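Local coordinates for rifamycin polyketide synthase (Amycolatopsis mediterranei, PDB 4LN9), which probably removes water from the beta-hydroxyacyl polyketide intermediate of rifamycin biosynthesis, acting as the dehydratase domain of the synthase's terminal module, at residues A[38-43]-A[57-62]; A[102-107]-A[147-152]; A[118-123]-A[131-136]; A[265-270]-A[305-310]. One frame throughout, in Å; residues are numbered along the deposited sequence.

Interaction 1 of 4, residues A[38-43]-A[57-62]; sequences HPLLGA and SRLSLR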
# COMPACT_ATOMS: atom_id res chain seq x y z
N HIS A 38 -10.20 9.69 6.84
CA HIS A 38 -9.36 10.81 7.27
C HIS A 38 -9.30 11.84 6.17
O HIS A 38 -9.29 11.49 4.99
CB HIS A 38 -7.96 10.30 7.58
CG HIS A 38 -7.06 11.34 8.22
ND1 HIS A 38 -6.43 12.28 7.51
CD2 HIS A 38 -6.75 11.57 9.56
CE1 HIS A 38 -5.72 13.07 8.34
NE2 HIS A 38 -5.92 12.64 9.59
N PRO A 39 -9.31 13.14 6.53
CA PRO A 39 -9.52 14.14 5.48
C PRO A 39 -8.31 14.34 4.57
O PRO A 39 -8.43 15.01 3.54
CB PRO A 39 -9.82 15.43 6.26
CG PRO A 39 -10.19 14.99 7.64
CD PRO A 39 -9.41 13.73 7.88
N LEU A 40 -7.14 13.84 4.96
CA LEU A 40 -5.93 14.03 4.16
C LEU A 40 -5.39 12.73 3.55
O LEU A 40 -4.34 12.73 2.92
CB LEU A 40 -4.83 14.70 4.98
CG LEU A 40 -5.09 16.14 5.43
CD1 LEU A 40 -4.00 16.60 6.39
CD2 LEU A 40 -5.19 17.08 4.24
N LEU A 41 -5.99 11.61 3.95
CA LEU A 41 -5.46 10.30 3.60
C LEU A 41 -6.55 9.47 2.94
O LEU A 41 -7.71 9.52 3.36
CB LEU A 41 -4.95 9.57 4.84
CG LEU A 41 -3.72 10.15 5.55
CD1 LEU A 41 -3.43 9.39 6.83
CD2 LEU A 41 -2.51 10.15 4.62
N GLY A 42 -6.18 8.70 1.92
CA GLY A 42 -7.16 7.96 1.14
C GLY A 42 -7.31 6.52 1.60
O GLY A 42 -8.41 6.06 1.86
N ALA A 43 -6.20 5.79 1.60
CA ALA A 43 -6.26 4.37 1.89
C ALA A 43 -5.14 3.97 2.84
O ALA A 43 -4.16 4.70 3.01
CB ALA A 43 -6.18 3.56 0.61
N SER A 57 -2.41 8.77 -0.31
CA SER A 57 -3.23 9.96 -0.48
C SER A 57 -2.89 10.66 -1.79
O SER A 57 -1.77 10.54 -2.30
CB SER A 57 -3.03 10.91 0.70
OG SER A 57 -3.50 12.21 0.39
N ARG A 58 -3.86 11.39 -2.33
CA ARG A 58 -3.60 12.36 -3.39
C ARG A 58 -4.13 13.73 -2.97
O ARG A 58 -5.33 13.90 -2.76
CB ARG A 58 -4.30 11.92 -4.68
CG ARG A 58 -4.14 12.90 -5.82
CD ARG A 58 -5.00 12.50 -7.01
NE ARG A 58 -4.77 13.36 -8.16
CZ ARG A 58 -5.46 14.47 -8.42
NH1 ARG A 58 -6.47 14.82 -7.62
NH2 ARG A 58 -5.17 15.21 -9.47
N LEU A 59 -3.24 14.70 -2.83
CA LEU A 59 -3.64 16.06 -2.45
C LEU A 59 -3.68 16.98 -3.67
O LEU A 59 -2.79 16.93 -4.52
CB LEU A 59 -2.68 16.62 -1.40
CG LEU A 59 -2.49 15.75 -0.16
CD1 LEU A 59 -1.53 16.43 0.82
CD2 LEU A 59 -3.82 15.47 0.51
N SER A 60 -4.72 17.80 -3.76
CA SER A 60 -4.74 18.89 -4.72
C SER A 60 -5.40 20.11 -4.10
O SER A 60 -6.08 20.00 -3.08
CB SER A 60 -5.50 18.48 -5.99
OG SER A 60 -6.85 18.15 -5.69
N LEU A 61 -5.22 21.27 -4.72
CA LEU A 61 -5.90 22.47 -4.27
C LEU A 61 -7.40 22.44 -4.58
O LEU A 61 -8.20 23.02 -3.85
CB LEU A 61 -5.26 23.73 -4.86
CG LEU A 61 -3.92 24.11 -4.22
CD1 LEU A 61 -3.51 25.52 -4.60
CD2 LEU A 61 -3.98 23.96 -2.71
N ARG A 62 -7.79 21.59 -5.53
CA ARG A 62 -9.21 21.44 -5.85
C ARG A 62 -9.93 20.44 -4.94
O ARG A 62 -11.13 20.54 -4.73
CB ARG A 62 -9.40 21.08 -7.33
CG ARG A 62 -9.26 22.26 -8.27
CD ARG A 62 -9.58 21.87 -9.71
NE ARG A 62 -10.91 21.27 -9.83
CZ ARG A 62 -12.03 21.97 -9.98
NH1 ARG A 62 -11.99 23.29 -10.04
NH2 ARG A 62 -13.19 21.34 -10.07
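Ser57 reaches over to the backbone of Leu40, its OG donating a hydrogen bond to Leu40 O at 2.7 Å. The donor stands 36° out of the carbonyl plane, so the bond comes in from above that plane. The torsion accounts for this placement: with OG opposite the backbone N (chi1 163°), the hydroxyl is swung across to the neighbouring segment. Ser57 CB also packs on the next residue, 3.8 Å from Leu41 CA. Leu41 itself sets off away from Ser57, yet one branch bends back, and its CD2 comes within 4.0 Å of Ser57 CB. Leu59 approaches the same carbonyl from further along its strand, CD2 resting 3.7 Å from Leu40 O. That methyl also meets Leu40 CD2 at 4.3 Å, a looser apolar touch at the ends of both side chains.

The two segments belong to the hairpin of strands 41-47 and 52-59 in the first half of the double hotdog fold. At Gly42 and Ala43 the first strand carries a classic beta bulge, both residues facing Thr56. Helix 80-93 packs against Leu40 and Leu41 through Leu86, and strand 116-122 continues the sheet beyond Ser57 and Leu59.

Within 38-43, His38 ND1 accepts the Leu40 N-H at 3.1 Å in a nearly straight bond (164°), bracing the bend before Leu41. Leu41 CD1 lies toward the rim of one imidazole face and Pro39 CD toward the rim of the other, while NE2 is hydrogen-bonded to Glu85 of helix 80-93.

Interaction 2 of 4, residues A[102-107]-A[147-152]; sequences LVIEAP and RHATGV
Glu105 sends CG out beside its own backbone N and stays extended beyond it, while Arg147 bends at chi3 (76°) and thereby turns its guanidinium back toward the Glu105 carboxylate. The salt bridge links Glu105, just beyond the end of strand 98-104, to the antiparallel strand 146-154, its neighbour in the first hotdog of the double hotdog fold. Its two planes are 78° apart, which excludes a flat, two-pronged pairing. Arg147 NE donates to Glu105 OE2 at 3.2 Å, with OE2 in the guanidinium plane but approached from above the carboxylate. The second bond, NH2 to OE1, is short at 2.6 Å yet weak because its N-H points poorly (129°). Thr150 CB lies over the centre of one guanidinium face, and Thr150 CG2 comes 3.3 Å from Glu105 OE1. Asp134 on the adjoining strand accepts the Thr150 hydroxyl.

Backbone evidence for the strand register is the reciprocal Val103-Thr150 pair: Val103 N to Thr150 O is 2.9 Å and Thr150 N to Val103 O is 3.1 Å. On the sheet face bearing Leu102 and Ile104, Ala149 CB touches Leu102 CD1 and Ile104 CD1, each 4.1 Å away. Past the strand end, Glu105 N still bonds to His148 O. The His148 ring bonds at both nitrogens: NE2 pairs with Ser137 OG, and ND1 donates to Ala106 O at 2.8 Å, with that oxygen in the ring plane.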
# COMPACT_ATOMS: atom_id res chain seq x y z
N LEU A 102 10.13 13.61 15.12
CA LEU A 102 9.90 13.80 13.69
C LEU A 102 10.76 14.94 13.16
O LEU A 102 10.77 16.04 13.72
CB LEU A 102 8.42 14.09 13.42
CG LEU A 102 7.97 14.00 11.95
CD1 LEU A 102 8.07 12.57 11.45
CD2 LEU A 102 6.56 14.54 11.78
N VAL A 103 11.58 14.63 12.16
CA VAL A 103 12.41 15.65 11.53
C VAL A 103 11.85 16.03 10.17
O VAL A 103 11.55 15.16 9.35
CB VAL A 103 13.87 15.18 11.38
CG1 VAL A 103 14.68 16.21 10.60
CG2 VAL A 103 14.49 14.93 12.74
N ILE A 104 11.60 17.32 9.97
CA ILE A 104 11.10 17.80 8.68
C ILE A 104 12.25 18.10 7.73
O ILE A 104 13.16 18.86 8.06
CB ILE A 104 10.22 19.06 8.84
CG1 ILE A 104 9.23 18.87 9.99
CG2 ILE A 104 9.49 19.36 7.55
CD1 ILE A 104 8.09 17.92 9.67
N GLU A 105 12.25 17.43 6.58
CA GLU A 105 13.40 17.44 5.69
C GLU A 105 13.25 18.48 4.59
O GLU A 105 14.23 19.09 4.16
CB GLU A 105 13.58 16.06 5.06
CG GLU A 105 13.71 14.93 6.06
CD GLU A 105 14.52 13.77 5.51
OE1 GLU A 105 15.12 13.04 6.33
OE2 GLU A 105 14.71 13.72 4.28
N ALA A 106 12.05 18.52 4.01
CA ALA A 106 11.81 19.24 2.76
C ALA A 106 10.32 19.53 2.63
O ALA A 106 9.49 18.67 2.92
CB ALA A 106 12.30 18.41 1.58
N PRO A 107 9.98 20.75 2.21
CA PRO A 107 8.58 21.18 2.12
C PRO A 107 7.75 20.28 1.21
O PRO A 107 8.19 19.92 0.12
CB PRO A 107 8.68 22.59 1.53
CG PRO A 107 10.02 23.07 1.98
CD PRO A 107 10.91 21.86 1.95
N ARG A 147 11.36 12.70 -0.01
CA ARG A 147 11.06 12.51 1.41
C ARG A 147 10.90 13.84 2.13
O ARG A 147 11.70 14.76 1.96
CB ARG A 147 12.11 11.65 2.12
CG ARG A 147 11.65 11.16 3.48
CD ARG A 147 12.57 10.11 4.06
NE ARG A 147 13.80 10.71 4.57
CZ ARG A 147 14.76 10.02 5.19
NH1 ARG A 147 14.61 8.72 5.41
NH2 ARG A 147 15.85 10.64 5.61
N HIS A 148 9.87 13.93 2.97
CA HIS A 148 9.54 15.20 3.60
C HIS A 148 9.78 15.19 5.07
O HIS A 148 9.94 16.23 5.70
CB HIS A 148 8.09 15.56 3.32
CG HIS A 148 7.81 15.79 1.86
ND1 HIS A 148 8.31 16.83 1.18
CD2 HIS A 148 7.21 14.96 0.91
CE1 HIS A 148 7.98 16.73 -0.11
NE2 HIS A 148 7.29 15.59 -0.27
N ALA A 149 9.68 14.00 5.66
CA ALA A 149 9.85 13.86 7.09
C ALA A 149 10.18 12.42 7.43
O ALA A 149 9.71 11.49 6.78
CB ALA A 149 8.59 14.31 7.82
N THR A 150 10.96 12.25 8.49
CA THR A 150 11.32 10.92 8.96
C THR A 150 11.37 10.95 10.48
O THR A 150 11.74 11.97 11.07
CB THR A 150 12.68 10.48 8.39
OG1 THR A 150 12.96 9.14 8.81
CG2 THR A 150 13.79 11.40 8.87
N GLY A 151 10.82 9.92 11.12
CA GLY A 151 10.71 9.93 12.57
C GLY A 151 10.44 8.58 13.20
O GLY A 151 10.67 7.53 12.59
N VAL A 152 9.99 8.62 14.45
CA VAL A 152 9.80 7.43 15.26
C VAL A 152 8.53 7.56 16.09
O VAL A 152 8.30 8.59 16.72
CB VAL A 152 10.99 7.23 16.22
CG1 VAL A 152 10.75 6.03 17.12
CG2 VAL A 152 12.29 7.08 15.44

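Interaction 3 of 4, residues A[118-123]-A[131-136]; sequences VQVALG and RTVDVF
Val120 and Val133 lie side by side and point the same way, CG1 of the former 3.8 Å from CG2 of the latter. They belong to the tightly packed face, where Val118, Leu122 and Val135 join them and helix 80-93 covers Val120 and Val135. Leu122 CD1 closes on Val133 CB at 4.0 Å. The backbones are joined by reciprocal bonds at two pairs, Gln119 with Phe136 and Ala121 with Asp134; Ala121 N to Asp134 O measures 2.8 Å.

The opposite face carries polar Gln119 and Asp134. Gln119 NE2 bonds to Gln46 O and Asp134 OD2 to Gln49 NE2 of the second subunit, while Asp134 OD1 takes the Thr150 hydroxyl. Beside them Ala121 CB touches the Phe136 ring edge, 4.2 Å from CE2. Toward the turn the contact opens to solvent, with Thr132 exposed and Gly123 and Arg131 partly so, yet the segments still touch closely. Arg131, extended from CG to NE, crosses Leu122 at about a right angle, CD lying 3.7 Å from Leu122 CD2. Its NH1 donates to Gly123 O at 3.0 Å and also to Asp51 O. An antiparallel hairpin, 116-122 with 131-139, whose apolar face packs on a helix fits the hotdog fold.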
# COMPACT_ATOMS: atom_id res chain seq x y z
N VAL A 118 0.81 11.30 -2.06
CA VAL A 118 1.47 11.31 -0.75
C VAL A 118 1.47 9.93 -0.12
O VAL A 118 0.54 9.14 -0.31
CB VAL A 118 0.82 12.32 0.22
CG1 VAL A 118 1.51 12.26 1.57
CG2 VAL A 118 0.88 13.72 -0.36
N GLN A 119 2.55 9.61 0.58
CA GLN A 119 2.63 8.32 1.24
C GLN A 119 3.19 8.44 2.65
O GLN A 119 4.20 9.11 2.88
CB GLN A 119 3.47 7.35 0.41
CG GLN A 119 3.35 5.92 0.89
CD GLN A 119 4.14 4.96 0.02
OE1 GLN A 119 5.11 4.36 0.47
NE2 GLN A 119 3.68 4.76 -1.21
N VAL A 120 2.51 7.81 3.60
CA VAL A 120 3.04 7.69 4.95
C VAL A 120 3.43 6.25 5.21
O VAL A 120 2.59 5.35 5.16
CB VAL A 120 2.03 8.14 6.01
CG1 VAL A 120 2.70 8.28 7.37
CG2 VAL A 120 1.39 9.46 5.60
N ALA A 121 4.72 6.02 5.40
CA ALA A 121 5.23 4.66 5.58
C ALA A 121 5.61 4.40 7.03
O ALA A 121 6.51 5.05 7.57
CB ALA A 121 6.40 4.40 4.65
N LEU A 122 5.02 3.36 7.59
CA LEU A 122 5.26 2.96 8.97
C LEU A 122 5.99 1.63 8.99
O LEU A 122 5.49 0.63 8.48
CB LEU A 122 3.94 2.83 9.72
CG LEU A 122 4.01 2.77 11.25
CD1 LEU A 122 4.63 4.04 11.80
CD2 LEU A 122 2.63 2.54 11.84
N GLY A 123 7.20 1.62 9.54
CA GLY A 123 8.02 0.41 9.57
C GLY A 123 7.50 -0.60 10.56
O GLY A 123 6.59 -0.32 11.33
N ARG A 131 8.32 2.22 15.99
CA ARG A 131 8.31 2.08 14.54
C ARG A 131 8.85 3.34 13.88
O ARG A 131 8.57 4.45 14.33
CB ARG A 131 6.89 1.81 14.03
CG ARG A 131 6.19 0.62 14.67
CD ARG A 131 4.76 0.53 14.17
NE ARG A 131 4.07 -0.67 14.64
CZ ARG A 131 3.83 -1.74 13.88
NH1 ARG A 131 4.31 -1.79 12.65
NH2 ARG A 131 3.15 -2.77 14.38
N THR A 132 9.60 3.18 12.79
CA THR A 132 9.95 4.33 11.96
C THR A 132 8.73 4.82 11.20
O THR A 132 7.84 4.04 10.86
CB THR A 132 11.05 3.98 10.95
OG1 THR A 132 10.63 2.86 10.16
CG2 THR A 132 12.35 3.63 11.67
N VAL A 133 8.69 6.13 10.95
CA VAL A 133 7.68 6.70 10.07
C VAL A 133 8.35 7.66 9.09
O VAL A 133 9.34 8.31 9.43
CB VAL A 133 6.57 7.42 10.86
CG1 VAL A 133 7.16 8.53 11.72
CG2 VAL A 133 5.51 7.96 9.92
N ASP A 134 8.00 7.53 7.81
CA ASP A 134 8.52 8.42 6.78
C ASP A 134 7.36 8.96 5.96
O ASP A 134 6.38 8.26 5.72
CB ASP A 134 9.50 7.67 5.87
CG ASP A 134 10.79 7.30 6.58
OD1 ASP A 134 11.70 8.15 6.64
OD2 ASP A 134 10.93 6.12 6.98
N VAL A 135 7.46 10.22 5.54
CA VAL A 135 6.45 10.81 4.66
C VAL A 135 7.05 11.16 3.31
O VAL A 135 8.07 11.84 3.23
CB VAL A 135 5.80 12.05 5.29
CG1 VAL A 135 4.81 12.69 4.31
CG2 VAL A 135 5.10 11.69 6.59
N PHE A 136 6.47 10.61 2.24
CA PHE A 136 6.97 10.82 0.89
C PHE A 136 5.92 11.51 0.03
O PHE A 136 4.72 11.26 0.20
CB PHE A 136 7.35 9.49 0.24
CG PHE A 136 8.37 8.70 1.01
CD1 PHE A 136 9.72 8.98 0.87
CD2 PHE A 136 8.00 7.59 1.74
CE1 PHE A 136 10.67 8.24 1.56
CE2 PHE A 136 8.94 6.82 2.40
CZ PHE A 136 10.28 7.16 2.33

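Interaction 4 of 4, residues A[265-270]-A[305-310]; sequences FAWNGL and VTLDSL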
# COMPACT_ATOMS: atom_id res chain seq x y z
N PHE A 265 11.45 22.53 12.37
CA PHE A 265 12.52 21.63 11.94
C PHE A 265 12.45 20.26 12.61
O PHE A 265 12.25 19.24 11.94
CB PHE A 265 13.89 22.28 12.15
CG PHE A 265 15.05 21.38 11.82
CD1 PHE A 265 15.98 21.04 12.79
CD2 PHE A 265 15.27 20.94 10.52
CE1 PHE A 265 17.06 20.22 12.49
CE2 PHE A 265 16.34 20.12 10.21
CZ PHE A 265 17.24 19.77 11.20
N ALA A 266 12.57 20.24 13.94
CA ALA A 266 12.57 18.99 14.69
C ALA A 266 11.52 18.97 15.79
O ALA A 266 11.54 19.80 16.70
CB ALA A 266 13.96 18.72 15.26
N TRP A 267 10.67 17.95 15.75
CA TRP A 267 9.63 17.75 16.76
C TRP A 267 10.07 16.67 17.70
O TRP A 267 10.47 15.59 17.26
CB TRP A 267 8.33 17.31 16.08
CG TRP A 267 7.75 18.34 15.15
CD1 TRP A 267 8.18 18.68 13.88
CD2 TRP A 267 6.53 19.13 15.37
NE1 TRP A 267 7.35 19.62 13.32
CE2 TRP A 267 6.36 19.95 14.17
CE3 TRP A 267 5.63 19.27 16.41
CZ2 TRP A 267 5.32 20.86 14.05
CZ3 TRP A 267 4.57 20.17 16.26
CH2 TRP A 267 4.42 20.94 15.11
N ASN A 268 9.84 16.87 18.99
CA ASN A 268 10.19 15.86 19.98
C ASN A 268 9.09 15.71 21.03
O ASN A 268 8.63 16.70 21.59
CB ASN A 268 11.51 16.22 20.66
CG ASN A 268 12.68 16.18 19.70
OD1 ASN A 268 13.16 17.22 19.24
ND2 ASN A 268 13.15 14.98 19.38
N GLY A 269 8.61 14.49 21.21
CA GLY A 269 7.65 14.19 22.27
C GLY A 269 6.30 14.84 22.05
O GLY A 269 5.77 15.52 22.93
N LEU A 270 5.69 14.56 20.90
CA LEU A 270 4.34 15.02 20.64
C LEU A 270 3.28 13.96 20.93
O LEU A 270 3.35 12.83 20.44
CB LEU A 270 4.18 15.56 19.22
CG LEU A 270 2.76 16.13 19.08
CD1 LEU A 270 2.74 17.63 18.82
CD2 LEU A 270 1.91 15.37 18.07
N VAL A 305 -3.29 18.38 23.45
CA VAL A 305 -1.97 18.09 22.90
C VAL A 305 -0.84 18.55 23.83
O VAL A 305 -0.98 19.56 24.52
CB VAL A 305 -1.78 18.67 21.48
CG1 VAL A 305 -2.22 20.13 21.44
CG2 VAL A 305 -0.34 18.53 21.03
N THR A 306 0.19 17.73 23.97
CA THR A 306 1.42 18.17 24.60
C THR A 306 2.60 17.98 23.67
O THR A 306 2.65 17.02 22.90
CB THR A 306 1.69 17.43 25.93
OG1 THR A 306 1.68 16.02 25.70
CG2 THR A 306 0.63 17.78 26.96
N LEU A 307 3.54 18.92 23.73
CA LEU A 307 4.72 18.87 22.89
C LEU A 307 5.95 19.19 23.73
O LEU A 307 6.04 20.26 24.33
CB LEU A 307 4.59 19.89 21.75
CG LEU A 307 5.82 20.13 20.89
CD1 LEU A 307 6.33 18.81 20.32
CD2 LEU A 307 5.51 21.12 19.77
N ASP A 308 6.86 18.21 23.86
CA ASP A 308 8.04 18.39 24.70
C ASP A 308 8.97 19.45 24.12
O ASP A 308 9.44 20.34 24.83
CB ASP A 308 8.80 17.07 24.86
CG ASP A 308 8.08 16.08 25.75
OD1 ASP A 308 7.14 16.49 26.47
OD2 ASP A 308 8.46 14.89 25.75
N SER A 309 9.19 19.38 22.81
CA SER A 309 10.18 20.23 22.15
C SER A 309 9.90 20.38 20.66
O SER A 309 9.64 19.40 19.96
CB SER A 309 11.59 19.67 22.38
OG SER A 309 12.57 20.47 21.75
N LEU A 310 9.91 21.62 20.18
CA LEU A 310 10.03 21.89 18.75
C LEU A 310 11.18 22.85 18.46
O LEU A 310 11.24 23.95 19.01
CB LEU A 310 8.72 22.47 18.21
CG LEU A 310 8.72 22.99 16.76
CD1 LEU A 310 8.91 21.85 15.78
CD2 LEU A 310 7.44 23.76 16.46
O HOH W 1 13.05 19.65 18.86
O HOH W 2 4.29 15.26 25.05
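An antiparallel strand pair of the second hotdog, interrupted by beta bulges, brings Trp267 and Asn268 against Leu310 and Ser309. The clearest side-chain evidence is a CH-pi contact: Leu310 CD1 sits 3.5 Å from the centroid of the five-membered ring of Trp267, only 5° off the ring normal. Both side chains point the same way from their strands, and Leu310 carries CG opposite its backbone N (chi1 172°), which lays the methyl over the indole face. Leu307 meets the six-membered part differently, crossing Trp267 at about a right angle with CD2 3.8 Å from CZ3. Leu270 CD1 continues this apolar row, 3.9 Å from Val305 CG2. Thr81, Val84 and Val88 of helix 80-93 border the row at Trp267 and Leu270.

The backbone pair Asn268 and Ser309 is doubly bonded, with Asn268 N to Ser309 O at 2.7 Å and Ser309 N to Asn268 O at 3.0 Å. Asp308 N then turns to Gly269 O, also 3.0 Å away, approaching from above that carbonyl's plane. Asp308 and Ser309 both lie opposite Asn268, a classic bulge. Gly269 has a positive phi (68°) and with Leu270 forms a G1 bulge facing Leu99. On the polar side a water donates to Ala266 O and, at 2.5 Å, to Asn268 OD1, and accepts from Ser309 OG at 3.0 Å, tying the two strands together. Antiparallel strands with an apolar face packed on a helix fit the double hotdog fold of dehydratase domains.

Interactions 1, 2 and 3 lie in the first hotdog; interaction 4, last along the chain, lies in the second. Interactions 2 and 3 are the closest, with centres about 9 Å apart, and share the border between strands 131-139 and 146-154. Interaction 3 falls within the chain span between the two segments of interaction 2. Interaction 1 comes first in sequence and joins interaction 3 where strand 52-59 pairs with 116-122. Interactions 1 and 4 have centres about 25 Å apart, on opposite sides of the chain's centre. Interactions 1 and 3 touch the second subunit, so that side faces the dimer partner, whereas bonds between strands 98-104 and 263-272 join the two hotdogs. Helix 80-93 touches interactions 1, 3 and 4.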